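Local coordinates for protein acetyl transferase (Salmonella typhimurium, PDB 1S7K) that transfers an acetyl group, probably from acetyl-coenzyme A, to the N-terminal amine of ribosomal protein L7/L12, as a GNAT-family enzyme, at residues S116-M121 and R150-L155. Sequence-based numbering, arbitrary orientation.
Sequences SLQALM and RNHFTL
Leu117 and Met121, one turn apart on helix 112-127, meet Phe153 in a mixed contact between that helix and the link from helix 142-150 to strand 154-165, an apolar cluster beside a polar edge of Gln118, Asn151 and His152. The aromatic side chain arrives from the direction opposite to both. Leu117 CD2 lies 3.9 Å from Phe153 CE1, while Met121 SD reaches to 3.6 Å from Phe153 CZ. This is a Met-aromatic contact whose sulfur stands oblique to the ring, 61° off its normal. A bend at the end of the Met121 chain brings its methyl near the same ring, with CE 4.2 Å from Phe153 CE1. Beneath, Ile135 of strand 132-138 touches both Leu117 and Phe153, so the cluster rests on the central sheet. The link shows how a helix can be ended before a strand in the GNAT fold: His152, at positive phi, is the C-prime residue of a Schellman motif, in which Phe153 N bonds to Ala148 O and His152 N to Arg149 O. Just before it, the CB of Asn151 is directed toward helix 112-127 and meets the Phe153 ring in plane at the edge. The Asn151 amide is held chiefly through ND2, which bonds to Val147 O and to the hydroxyl of Ser114, which, like Arg150, belongs to the coenzyme A site, empty in this apo structure. Its OD1 accepts a weak bond from Gln118 NE2 at 3.0 Å, bent to 122° at the hydrogen, with the two amide planes 80° apart. Gln118, extended beyond CG, also carries NE2 to 3.7 Å from His152 CD2; the two side chains cross at about a right angle, with NE2 set obliquely to the imidazole, on the more exposed side of the contact.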
loop_
_atom_site.group_PDB
_atom_site.type_symbol
_atom_site.label_atom_id
_atom_site.label_comp_id
_atom_site.label_asym_id
_atom_site.label_seq_id
_atom_site.Cartn_x
_atom_site.Cartn_y
_atom_site.Cartn_z
ATOM N N SER A 116 19.372 13.295 -5.842
ATOM C CA SER A 116 18.430 13.806 -4.830
ATOM C C SER A 116 17.890 12.675 -3.953
ATOM O O SER A 116 17.767 12.795 -2.722
ATOM C CB SER A 116 17.242 14.513 -5.497
ATOM O OG SER A 116 17.718 15.736 -6.046
ATOM N N LEU A 117 17.594 11.555 -4.592
ATOM C CA LEU A 117 17.030 10.427 -3.817
ATOM C C LEU A 117 18.056 9.821 -2.871
ATOM O O LEU A 117 17.716 9.555 -1.718
ATOM C CB LEU A 117 16.459 9.385 -4.766
ATOM C CG LEU A 117 15.925 8.108 -4.099
ATOM C CD1 LEU A 117 14.794 8.432 -3.080
ATOM C CD2 LEU A 117 15.442 7.167 -5.214
ATOM N N GLN A 118 19.322 9.692 -3.282
ATOM C CA GLN A 118 20.289 9.104 -2.358
ATOM C C GLN A 118 20.453 10.013 -1.159
ATOM O O GLN A 118 20.573 9.531 -0.015
ATOM C CB GLN A 118 21.646 8.894 -3.032
ATOM C CG GLN A 118 21.484 8.052 -4.293
ATOM C CD GLN A 118 22.762 7.333 -4.613
ATOM O OE1 GLN A 118 23.863 7.853 -4.300
ATOM N NE2 GLN A 118 22.661 6.144 -5.209
ATOM N N ALA A 119 20.384 11.324 -1.403
ATOM C CA ALA A 119 20.555 12.282 -0.313
ATOM C C ALA A 119 19.386 12.215 0.639
ATOM O O ALA A 119 19.579 12.226 1.862
ATOM C CB ALA A 119 20.682 13.717 -0.862
ATOM N N LEU A 120 18.181 12.118 0.064
ATOM C CA LEU A 120 16.954 12.088 0.853
ATOM C C LEU A 120 16.916 10.854 1.727
ATOM O O LEU A 120 16.562 10.966 2.906
ATOM C CB LEU A 120 15.710 12.154 -0.048
ATOM C CG LEU A 120 14.350 11.992 0.616
ATOM C CD1 LEU A 120 14.201 13.089 1.696
ATOM C CD2 LEU A 120 13.201 12.030 -0.461
ATOM N N MET A 121 17.270 9.691 1.159
ATOM C CA MET A 121 17.267 8.423 1.902
ATOM C C MET A 121 18.299 8.433 3.045
ATOM O O MET A 121 18.025 8.030 4.168
ATOM C CB MET A 121 17.532 7.256 0.942
ATOM C CG MET A 121 16.372 7.088 -0.080
ATOM S SD MET A 121 16.649 5.527 -1.063
ATOM C CE MET A 121 18.275 5.862 -1.770
ATOM N N ARG A 150 19.965 2.276 -10.723
ATOM C CA ARG A 150 21.122 3.147 -10.501
ATOM C C ARG A 150 21.302 3.502 -9.017
ATOM O O ARG A 150 22.390 3.891 -8.613
ATOM C CB ARG A 150 20.964 4.489 -11.227
ATOM C CG ARG A 150 20.922 4.432 -12.722
ATOM C CD ARG A 150 22.300 4.536 -13.374
ATOM N NE ARG A 150 22.120 4.182 -14.778
ATOM C CZ ARG A 150 23.076 4.157 -15.682
ATOM N NH1 ARG A 150 24.323 4.477 -15.346
ATOM N NH2 ARG A 150 22.778 3.800 -16.929
ATOM N N ASN A 151 20.226 3.403 -8.221
ATOM C CA ASN A 151 20.310 3.763 -6.843
ATOM C C ASN A 151 20.314 2.569 -5.899
ATOM O O ASN A 151 19.954 2.672 -4.747
ATOM C CB ASN A 151 19.223 4.785 -6.588
ATOM C CG ASN A 151 19.515 6.072 -7.382
ATOM O OD1 ASN A 151 20.269 6.920 -6.894
ATOM N ND2 ASN A 151 18.992 6.180 -8.644
ATOM N N HIS A 152 20.713 1.457 -6.479
ATOM C CA HIS A 152 20.948 0.177 -5.797
ATOM C C HIS A 152 19.766 -0.416 -5.085
ATOM O O HIS A 152 19.915 -0.953 -3.960
ATOM C CB HIS A 152 22.103 0.375 -4.813
ATOM C CG HIS A 152 23.178 1.273 -5.345
ATOM N ND1 HIS A 152 23.995 0.914 -6.397
ATOM C CD2 HIS A 152 23.494 2.559 -5.042
ATOM C CE1 HIS A 152 24.769 1.939 -6.728
ATOM N NE2 HIS A 152 24.484 2.946 -5.923
ATOM N N PHE A 153 18.576 -0.279 -5.686
ATOM C CA PHE A 153 17.393 -0.889 -5.092
ATOM C C PHE A 153 17.380 -2.362 -5.531
ATOM O O PHE A 153 17.847 -2.701 -6.628
ATOM C CB PHE A 153 16.094 -0.227 -5.591
ATOM C CG PHE A 153 15.759 1.101 -4.931
ATOM C CD1 PHE A 153 16.561 2.222 -5.111
ATOM C CD2 PHE A 153 14.648 1.208 -4.084
ATOM C CE1 PHE A 153 16.263 3.425 -4.463
ATOM C CE2 PHE A 153 14.330 2.391 -3.426
ATOM C CZ PHE A 153 15.141 3.513 -3.605
ATOM N N THR A 154 16.814 -3.235 -4.710
ATOM C CA THR A 154 16.743 -4.647 -5.070
ATOM C C THR A 154 15.340 -4.898 -5.569
ATOM O O THR A 154 14.403 -4.413 -4.943
ATOM C CB THR A 154 16.989 -5.520 -3.816
ATOM O OG1 THR A 154 18.347 -5.325 -3.391
ATOM C CG2 THR A 154 16.750 -7.017 -4.179
ATOM N N LEU A 155 15.191 -5.570 -6.723
ATOM C CA LEU A 155 13.848 -5.901 -7.227
ATOM C C LEU A 155 13.332 -7.064 -6.358
ATOM O O LEU A 155 13.918 -8.156 -6.348
ATOM C CB LEU A 155 13.913 -6.347 -8.700
ATOM C CG LEU A 155 12.572 -6.783 -9.372
ATOM C CD1 LEU A 155 11.600 -5.645 -9.418
ATOM C CD2 LEU A 155 12.837 -7.243 -10.779
#